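Local structure of transcription factor cep-1 (Caenorhabditis elegans, 1T4W) at residues 21-32 / 184-195. The protein activates transcription by binding the same DNA consensus sequence as p53, promotes germline apoptosis after DNA damage and supports meiotic chromosome segregation. Numbering follows the deposited sequence.
Sequences FAISSEHEKYLW and DWKNFCEREDAK
Trp-32 lays one indole face on helix 184-194: Trp-185 CA sits 3.9 Å from the centroid of the Trp-32 six-membered ring, a CH-pi contact. The Trp-185 indole turns its edge to that Trp-32 ring in an offset edge-to-face pair, planes at 76°, and Asp-184 CB touches Trp-32 CD1. Phe-188 has CG anti to the backbone N (chi1 178°), which carries its ring across to the hairpin: on one face Trp-32 CZ2 and CH2 meet its root (CB, CG) and Tyr-30 its far end, Phe-188 CZ lying 3.5 Å above the Tyr-30 ring centre; Glu-192 CG packs over the other face. Ala-22 CB lies 3.8 Å from Trp-185 CD1. With an alanine at Trp-32, a gap would probably open between strand 29-33 and the helix, and Trp-185 would lose the face its CA and indole edge rest on. At the turn, Glu-192 OE1 accepts Ser-25 N (2.6 Å) and the salt-bridging NZ of poorly ordered Lys-195 (2.9 Å) from opposite faces of its carboxylate plane; this NZ also donates to Ser-25 OG. An aromatic cluster thus joins the C-terminal helix of this p53-like DNA-binding domain to the edge hairpin, with polar bonds at the turn probably stabilising the Glu-192 carboxylate.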
ATOM      1  N   PHE A  21       1.484   5.758  11.715  1.00 27.10           N
ATOM      2  CA  PHE A  21       1.755   6.425  10.449  1.00 28.96           C
ATOM      3  C   PHE A  21       2.477   7.727  10.707  1.00 30.45           C
ATOM      4  O   PHE A  21       2.253   8.370  11.727  1.00 32.62           O
ATOM      5  CB  PHE A  21       0.423   6.686   9.730  1.00 30.72           C
ATOM      6  CG  PHE A  21       0.559   7.427   8.429  1.00 47.67           C
ATOM      7  CD1 PHE A  21       0.889   8.783   8.413  1.00 56.48           C
ATOM      8  CD2 PHE A  21       0.387   6.764   7.218  1.00 53.62           C
ATOM      9  CE1 PHE A  21       1.048   9.464   7.207  1.00 56.70           C
ATOM     10  CE2 PHE A  21       0.543   7.436   6.008  1.00 46.19           C
ATOM     11  CZ  PHE A  21       0.876   8.786   6.003  1.00 56.49           C
ATOM     12  N   ALA A  22       3.358   8.114   9.794  1.00 23.51           N
ATOM     13  CA  ALA A  22       4.059   9.377   9.954  1.00 23.63           C
ATOM     14  C   ALA A  22       4.508   9.875   8.589  1.00 31.47           C
ATOM     15  O   ALA A  22       4.469   9.143   7.590  1.00 22.33           O
ATOM     16  CB  ALA A  22       5.276   9.225  10.888  1.00 23.29           C
ATOM     17  N   ILE A  23       4.934  11.130   8.565  1.00 26.42           N
ATOM     18  CA  ILE A  23       5.410  11.772   7.358  1.00 27.69           C
ATOM     19  C   ILE A  23       6.835  12.123   7.668  1.00 32.29           C
ATOM     20  O   ILE A  23       7.147  12.420   8.819  1.00 30.59           O
ATOM     21  CB  ILE A  23       4.672  13.086   7.082  1.00 34.40           C
ATOM     22  CG1 ILE A  23       3.164  12.846   6.991  1.00 41.33           C
ATOM     23  CG2 ILE A  23       5.194  13.693   5.798  1.00 43.65           C
ATOM     24  CD1 ILE A  23       2.725  12.041   5.797  1.00 42.30           C
ATOM     25  N   SER A  24       7.700  12.089   6.658  1.00 21.12           N
ATOM     26  CA  SER A  24       9.090  12.439   6.875  1.00 24.09           C
ATOM     27  C   SER A  24       9.213  13.947   6.713  1.00 42.56           C
ATOM     28  O   SER A  24       8.238  14.619   6.361  1.00 35.31           O
ATOM     29  CB  SER A  24       9.990  11.743   5.856  1.00 31.23           C
ATOM     30  OG  SER A  24       9.803  12.273   4.554  1.00 24.37           O
ATOM     31  N   SER A  25      10.400  14.478   6.979  1.00 38.18           N
ATOM     32  CA  SER A  25      10.632  15.905   6.833  1.00 54.29           C
ATOM     33  C   SER A  25      10.432  16.248   5.362  1.00 50.95           C
ATOM     34  O   SER A  25      10.127  17.385   5.023  1.00 52.33           O
ATOM     35  CB  SER A  25      12.055  16.268   7.248  1.00 52.52           C
ATOM     36  OG  SER A  25      12.976  15.876   6.247  1.00 60.13           O
ATOM     37  N   GLU A  26      10.601  15.253   4.491  1.00 49.35           N
ATOM     38  CA  GLU A  26      10.415  15.457   3.057  1.00 48.44           C
ATOM     39  C   GLU A  26       8.963  15.205   2.654  1.00 41.09           C
ATOM     40  O   GLU A  26       8.633  15.158   1.473  1.00 39.47           O
ATOM     41  CB  GLU A  26      11.339  14.542   2.262  1.00 42.72           C
ATOM     42  CG  GLU A  26      12.788  14.691   2.660  1.00 64.34           C
ATOM     43  CD  GLU A  26      13.251  16.133   2.578  1.00 73.55           C
ATOM     44  OE1 GLU A  26      13.361  16.661   1.450  1.00 79.18           O
ATOM     45  OE2 GLU A  26      13.493  16.745   3.642  1.00 77.73           O
ATOM     46  N   HIS A  27       8.102  15.023   3.646  1.00 36.21           N
ATOM     47  CA  HIS A  27       6.675  14.806   3.401  1.00 45.78           C
ATOM     48  C   HIS A  27       6.246  13.474   2.760  1.00 44.09           C
ATOM     49  O   HIS A  27       5.138  13.356   2.254  1.00 35.37           O
ATOM     50  CB  HIS A  27       6.113  15.975   2.588  1.00 58.09           C
ATOM     51  CG  HIS A  27       6.166  17.284   3.313  1.00 65.77           C
ATOM     52  ND1 HIS A  27       5.443  17.528   4.460  1.00 68.12           N
ATOM     53  CD2 HIS A  27       6.887  18.406   3.076  1.00 67.44           C
ATOM     54  CE1 HIS A  27       5.718  18.742   4.903  1.00 65.38           C
ATOM     55  NE2 HIS A  27       6.592  19.295   4.082  1.00 71.43           N
ATOM     56  N   GLU A  28       7.125  12.483   2.779  1.00 33.16           N
ATOM     57  CA  GLU A  28       6.813  11.170   2.250  1.00 27.00           C
ATOM     58  C   GLU A  28       6.127  10.401   3.372  1.00 22.74           C
ATOM     59  O   GLU A  28       6.360  10.672   4.558  1.00 19.13           O
ATOM     60  CB  GLU A  28       8.100  10.502   1.802  1.00 24.17           C
ATOM     61  CG  GLU A  28       8.793  11.351   0.753  1.00 33.07           C
ATOM     62  CD  GLU A  28       9.877  10.615   0.013  1.00 46.86           C
ATOM     63  OE1 GLU A  28      10.898  10.243   0.643  1.00 34.90           O
ATOM     64  OE2 GLU A  28       9.699  10.410  -1.207  1.00 55.80           O
ATOM     65  N   LYS A  29       5.290   9.439   3.009  1.00 22.21           N
ATOM     66  CA  LYS A  29       4.523   8.701   3.998  1.00 18.47           C
ATOM     67  C   LYS A  29       5.093   7.369   4.443  1.00 19.84           C
ATOM     68  O   LYS A  29       5.527   6.564   3.622  1.00 20.87           O
ATOM     69  CB  LYS A  29       3.112   8.529   3.470  1.00 23.48           C
ATOM     70  CG  LYS A  29       2.558   9.871   2.993  1.00 30.53           C
ATOM     71  CD  LYS A  29       1.150   9.764   2.524  1.00 25.09           C
ATOM     72  CE  LYS A  29       0.629  11.150   2.145  1.00 25.70           C
ATOM     73  NZ  LYS A  29      -0.697  10.990   1.555  1.00 27.95           N
ATOM     74  N   TYR A  30       5.059   7.142   5.753  1.00 19.62           N
ATOM     75  CA  TYR A  30       5.588   5.913   6.349  1.00 26.44           C
ATOM     76  C   TYR A  30       4.562   5.209   7.216  1.00 23.20           C
ATOM     77  O   TYR A  30       3.876   5.825   8.032  1.00 21.92           O
ATOM     78  CB  TYR A  30       6.819   6.221   7.212  1.00 20.23           C
ATOM     79  CG  TYR A  30       8.007   6.749   6.438  1.00 18.01           C
ATOM     80  CD1 TYR A  30       7.941   7.969   5.765  1.00 17.79           C
ATOM     81  CD2 TYR A  30       9.193   6.014   6.364  1.00 14.42           C
ATOM     82  CE1 TYR A  30       9.029   8.447   5.033  1.00 21.00           C
ATOM     83  CE2 TYR A  30      10.285   6.480   5.639  1.00 20.21           C
ATOM     84  CZ  TYR A  30      10.196   7.695   4.979  1.00 30.08           C
ATOM     85  OH  TYR A  30      11.288   8.160   4.293  1.00 29.74           O
ATOM     86  N   LEU A  31       4.460   3.903   7.035  1.00 21.04           N
ATOM     87  CA  LEU A  31       3.541   3.099   7.828  1.00 18.04           C
ATOM     88  C   LEU A  31       4.281   1.945   8.521  1.00 17.73           C
ATOM     89  O   LEU A  31       5.140   1.298   7.919  1.00 16.98           O
ATOM     90  CB  LEU A  31       2.437   2.495   6.939  1.00 16.18           C
ATOM     91  CG  LEU A  31       1.596   1.383   7.593  1.00 23.61           C
ATOM     92  CD1 LEU A  31       0.621   1.995   8.596  1.00 19.82           C
ATOM     93  CD2 LEU A  31       0.824   0.610   6.510  1.00 20.59           C
ATOM     94  N   TRP A  32       3.962   1.713   9.789  1.00 18.04           N
ATOM     95  CA  TRP A  32       4.524   0.579  10.521  1.00 20.58           C
ATOM     96  C   TRP A  32       3.278  -0.105  11.040  1.00 21.58           C
ATOM     97  O   TRP A  32       2.387   0.567  11.558  1.00 19.06           O
ATOM     98  CB  TRP A  32       5.384   1.013  11.717  1.00 19.19           C
ATOM     99  CG  TRP A  32       6.616   1.828  11.353  1.00 17.39           C
ATOM    100  CD1 TRP A  32       7.896   1.372  11.191  1.00 18.72           C
ATOM    101  CD2 TRP A  32       6.655   3.232  11.114  1.00 13.65           C
ATOM    102  NE1 TRP A  32       8.738   2.416  10.875  1.00 11.74           N
ATOM    103  CE2 TRP A  32       7.998   3.570  10.817  1.00 17.99           C
ATOM    104  CE3 TRP A  32       5.681   4.242  11.117  1.00 17.56           C
ATOM    105  CZ2 TRP A  32       8.394   4.878  10.526  1.00 15.58           C
ATOM    106  CZ3 TRP A  32       6.074   5.544  10.828  1.00 19.02           C
ATOM    107  CH2 TRP A  32       7.422   5.849  10.539  1.00 19.93           C
ATOM    108  N   ASP A 184       9.411   1.626  16.390  1.00 15.53           N
ATOM    109  CA  ASP A 184       9.988   2.112  15.145  1.00 19.25           C
ATOM    110  C   ASP A 184       9.458   3.492  14.741  1.00 21.94           C
ATOM    111  O   ASP A 184      10.216   4.352  14.283  1.00 21.24           O
ATOM    112  CB  ASP A 184       9.760   1.076  14.039  1.00 19.88           C
ATOM    113  CG  ASP A 184      10.509  -0.235  14.311  1.00 26.33           C
ATOM    114  OD1 ASP A 184      11.710  -0.155  14.588  1.00 33.70           O
ATOM    115  OD2 ASP A 184       9.912  -1.329  14.246  1.00 28.64           O
ATOM    116  N   TRP A 185       8.159   3.693  14.911  1.00 17.73           N
ATOM    117  CA  TRP A 185       7.535   4.981  14.617  1.00 19.65           C
ATOM    118  C   TRP A 185       8.167   6.072  15.493  1.00 16.78           C
ATOM    119  O   TRP A 185       8.494   7.168  15.009  1.00 20.03           O
ATOM    120  CB  TRP A 185       6.039   4.928  14.932  1.00 16.10           C
ATOM    121  CG  TRP A 185       5.371   6.295  15.069  1.00 21.46           C
ATOM    122  CD1 TRP A 185       4.947   7.108  14.052  1.00 28.14           C
ATOM    123  CD2 TRP A 185       4.986   6.951  16.291  1.00 22.73           C
ATOM    124  NE1 TRP A 185       4.314   8.221  14.565  1.00 20.00           N
ATOM    125  CE2 TRP A 185       4.325   8.149  15.933  1.00 20.41           C
ATOM    126  CE3 TRP A 185       5.131   6.639  17.651  1.00 25.71           C
ATOM    127  CZ2 TRP A 185       3.808   9.041  16.888  1.00 24.43           C
ATOM    128  CZ3 TRP A 185       4.617   7.528  18.605  1.00 19.38           C
ATOM    129  CH2 TRP A 185       3.964   8.714  18.217  1.00 17.37           C
ATOM    130  N   LYS A 186       8.325   5.787  16.784  1.00 20.89           N
ATOM    131  CA  LYS A 186       8.888   6.788  17.688  1.00 17.76           C
ATOM    132  C   LYS A 186      10.331   7.122  17.336  1.00 24.79           C
ATOM    133  O   LYS A 186      10.736   8.305  17.355  1.00 19.90           O
ATOM    134  CB  LYS A 186       8.777   6.324  19.142  1.00 23.83           C
ATOM    135  CG  LYS A 186       9.428   7.248  20.191  1.00 21.26           C
ATOM    136  CD  LYS A 186       8.921   8.703  20.138  1.00 29.54           C
ATOM    137  CE  LYS A 186       7.439   8.851  20.422  1.00 22.68           C
ATOM    138  NZ  LYS A 186       7.142  10.267  20.928  1.00 30.22           N
ATOM    139  N   ASN A 187      11.111   6.092  17.023  1.00 20.80           N
ATOM    140  CA  ASN A 187      12.501   6.310  16.639  1.00 21.70           C
ATOM    141  C   ASN A 187      12.514   7.170  15.380  1.00 24.18           C
ATOM    142  O   ASN A 187      13.310   8.099  15.255  1.00 20.21           O
ATOM    143  CB  ASN A 187      13.215   4.980  16.349  1.00 20.05           C
ATOM    144  CG  ASN A 187      13.577   4.231  17.617  1.00 19.29           C
ATOM    145  OD1 ASN A 187      13.604   4.815  18.683  1.00 20.41           O
ATOM    146  ND2 ASN A 187      13.886   2.941  17.496  1.00 18.50           N
ATOM    147  N   PHE A 188      11.644   6.844  14.433  1.00 19.98           N
ATOM    148  CA  PHE A 188      11.592   7.620  13.197  1.00 24.12           C
ATOM    149  C   PHE A 188      11.274   9.098  13.446  1.00 21.50           C
ATOM    150  O   PHE A 188      11.955   9.985  12.922  1.00 21.87           O
ATOM    151  CB  PHE A 188      10.544   7.036  12.243  1.00 22.01           C
ATOM    152  CG  PHE A 188      10.391   7.811  10.954  1.00 28.07           C
ATOM    153  CD1 PHE A 188      11.187   7.524   9.854  1.00 30.63           C
ATOM    154  CD2 PHE A 188       9.420   8.800  10.833  1.00 24.05           C
ATOM    155  CE1 PHE A 188      11.007   8.205   8.647  1.00 39.71           C
ATOM    156  CE2 PHE A 188       9.233   9.487   9.629  1.00 25.92           C
ATOM    157  CZ  PHE A 188      10.020   9.188   8.544  1.00 25.67           C
ATOM    158  N   CYS A 189      10.230   9.366  14.230  1.00 20.22           N
ATOM    159  CA  CYS A 189       9.852  10.739  14.522  1.00 16.77           C
ATOM    160  C   CYS A 189      10.973  11.521  15.227  1.00 26.75           C
ATOM    161  O   CYS A 189      11.279  12.655  14.838  1.00 22.85           O
ATOM    162  CB  CYS A 189       8.566  10.758  15.357  1.00 18.80           C
ATOM    163  SG  CYS A 189       7.127  10.189  14.416  1.00 26.75           S
ATOM    164  N   GLU A 190      11.601  10.917  16.238  1.00 21.54           N
ATOM    165  CA  GLU A 190      12.692  11.588  16.965  1.00 23.18           C
ATOM    166  C   GLU A 190      13.852  11.888  16.031  1.00 29.76           C
ATOM    167  O   GLU A 190      14.442  12.959  16.112  1.00 26.62           O
ATOM    168  CB  GLU A 190      13.204  10.730  18.135  1.00 21.61           C
ATOM    169  CG  GLU A 190      12.206  10.578  19.281  1.00 32.26           C
ATOM    170  CD  GLU A 190      12.052  11.854  20.103  1.00 47.05           C
ATOM    171  OE1 GLU A 190      13.049  12.290  20.714  1.00 46.15           O
ATOM    172  OE2 GLU A 190      10.943  12.422  20.137  1.00 44.92           O
ATOM    173  N   ARG A 191      14.196  10.944  15.155  1.00 22.34           N
ATOM    174  CA  ARG A 191      15.295  11.176  14.223  1.00 24.12           C
ATOM    175  C   ARG A 191      14.960  12.311  13.242  1.00 37.31           C
ATOM    176  O   ARG A 191      15.805  13.165  12.963  1.00 29.36           O
ATOM    177  CB  ARG A 191      15.645   9.890  13.457  1.00 34.23           C
ATOM    178  CG  ARG A 191      16.449   8.903  14.289  1.00 53.13           C
ATOM    179  CD  ARG A 191      16.946   7.697  13.491  1.00 65.03           C
ATOM    180  NE  ARG A 191      15.924   6.666  13.270  1.00 70.35           N
ATOM    181  CZ  ARG A 191      15.076   6.655  12.244  1.00 69.50           C
ATOM    182  NH1 ARG A 191      15.120   7.622  11.336  1.00 74.68           N
ATOM    183  NH2 ARG A 191      14.191   5.673  12.114  1.00 29.98           N
ATOM    184  N   GLU A 192      13.728  12.327  12.733  1.00 25.16           N
ATOM    185  CA  GLU A 192      13.307  13.380  11.810  1.00 34.38           C
ATOM    186  C   GLU A 192      13.288  14.751  12.474  1.00 37.14           C
ATOM    187  O   GLU A 192      13.843  15.705  11.931  1.00 32.76           O
ATOM    188  CB  GLU A 192      11.911  13.094  11.250  1.00 23.78           C
ATOM    189  CG  GLU A 192      11.867  11.949  10.288  1.00 28.14           C
ATOM    190  CD  GLU A 192      12.613  12.244   9.002  1.00 27.40           C
ATOM    191  OE1 GLU A 192      12.295  13.252   8.353  1.00 32.15           O
ATOM    192  OE2 GLU A 192      13.501  11.460   8.627  1.00 37.09           O
ATOM    193  N   ASP A 193      12.647  14.848  13.640  1.00 32.56           N
ATOM    194  CA  ASP A 193      12.548  16.112  14.360  1.00 31.89           C
ATOM    195  C   ASP A 193      13.906  16.622  14.811  1.00 44.28           C
ATOM    196  O   ASP A 193      14.081  17.812  15.041  1.00 48.13           O
ATOM    197  CB  ASP A 193      11.651  15.987  15.592  1.00 28.24           C
ATOM    198  CG  ASP A 193      10.202  15.686  15.242  1.00 30.77           C
ATOM    199  OD1 ASP A 193       9.779  15.964  14.103  1.00 29.19           O
ATOM    200  OD2 ASP A 193       9.479  15.190  16.124  1.00 31.82           O
ATOM    201  N   ALA A 194      14.864  15.721  14.958  1.00 35.15           N
ATOM    202  CA  ALA A 194      16.190  16.127  15.380  1.00 52.53           C
ATOM    203  C   ALA A 194      16.816  16.902  14.233  1.00 61.79           C
ATOM    204  O   ALA A 194      17.679  17.753  14.446  1.00 64.73           O
ATOM    205  CB  ALA A 194      17.035  14.916  15.721  1.00 50.97           C
ATOM    206  N   LYS A 195      16.373  16.607  13.015  1.00 65.92           N
ATOM    207  CA  LYS A 195      16.889  17.287  11.836  1.00 72.79           C
ATOM    208  C   LYS A 195      16.528  18.767  11.907  1.00 79.57           C
ATOM    209  O   LYS A 195      15.383  19.151  11.655  1.00 79.15           O
ATOM    210  CB  LYS A 195      16.308  16.662  10.568  1.00 75.69           C
ATOM    211  CG  LYS A 195      16.543  15.160  10.479  1.00 85.21           C
ATOM    212  CD  LYS A 195      16.333  14.613   9.072  1.00 84.77           C
ATOM    213  CE  LYS A 195      14.920  14.850   8.566  1.00 84.91           C
ATOM    214  NZ  LYS A 195      14.731  14.243   7.213  1.00 92.09           N
TER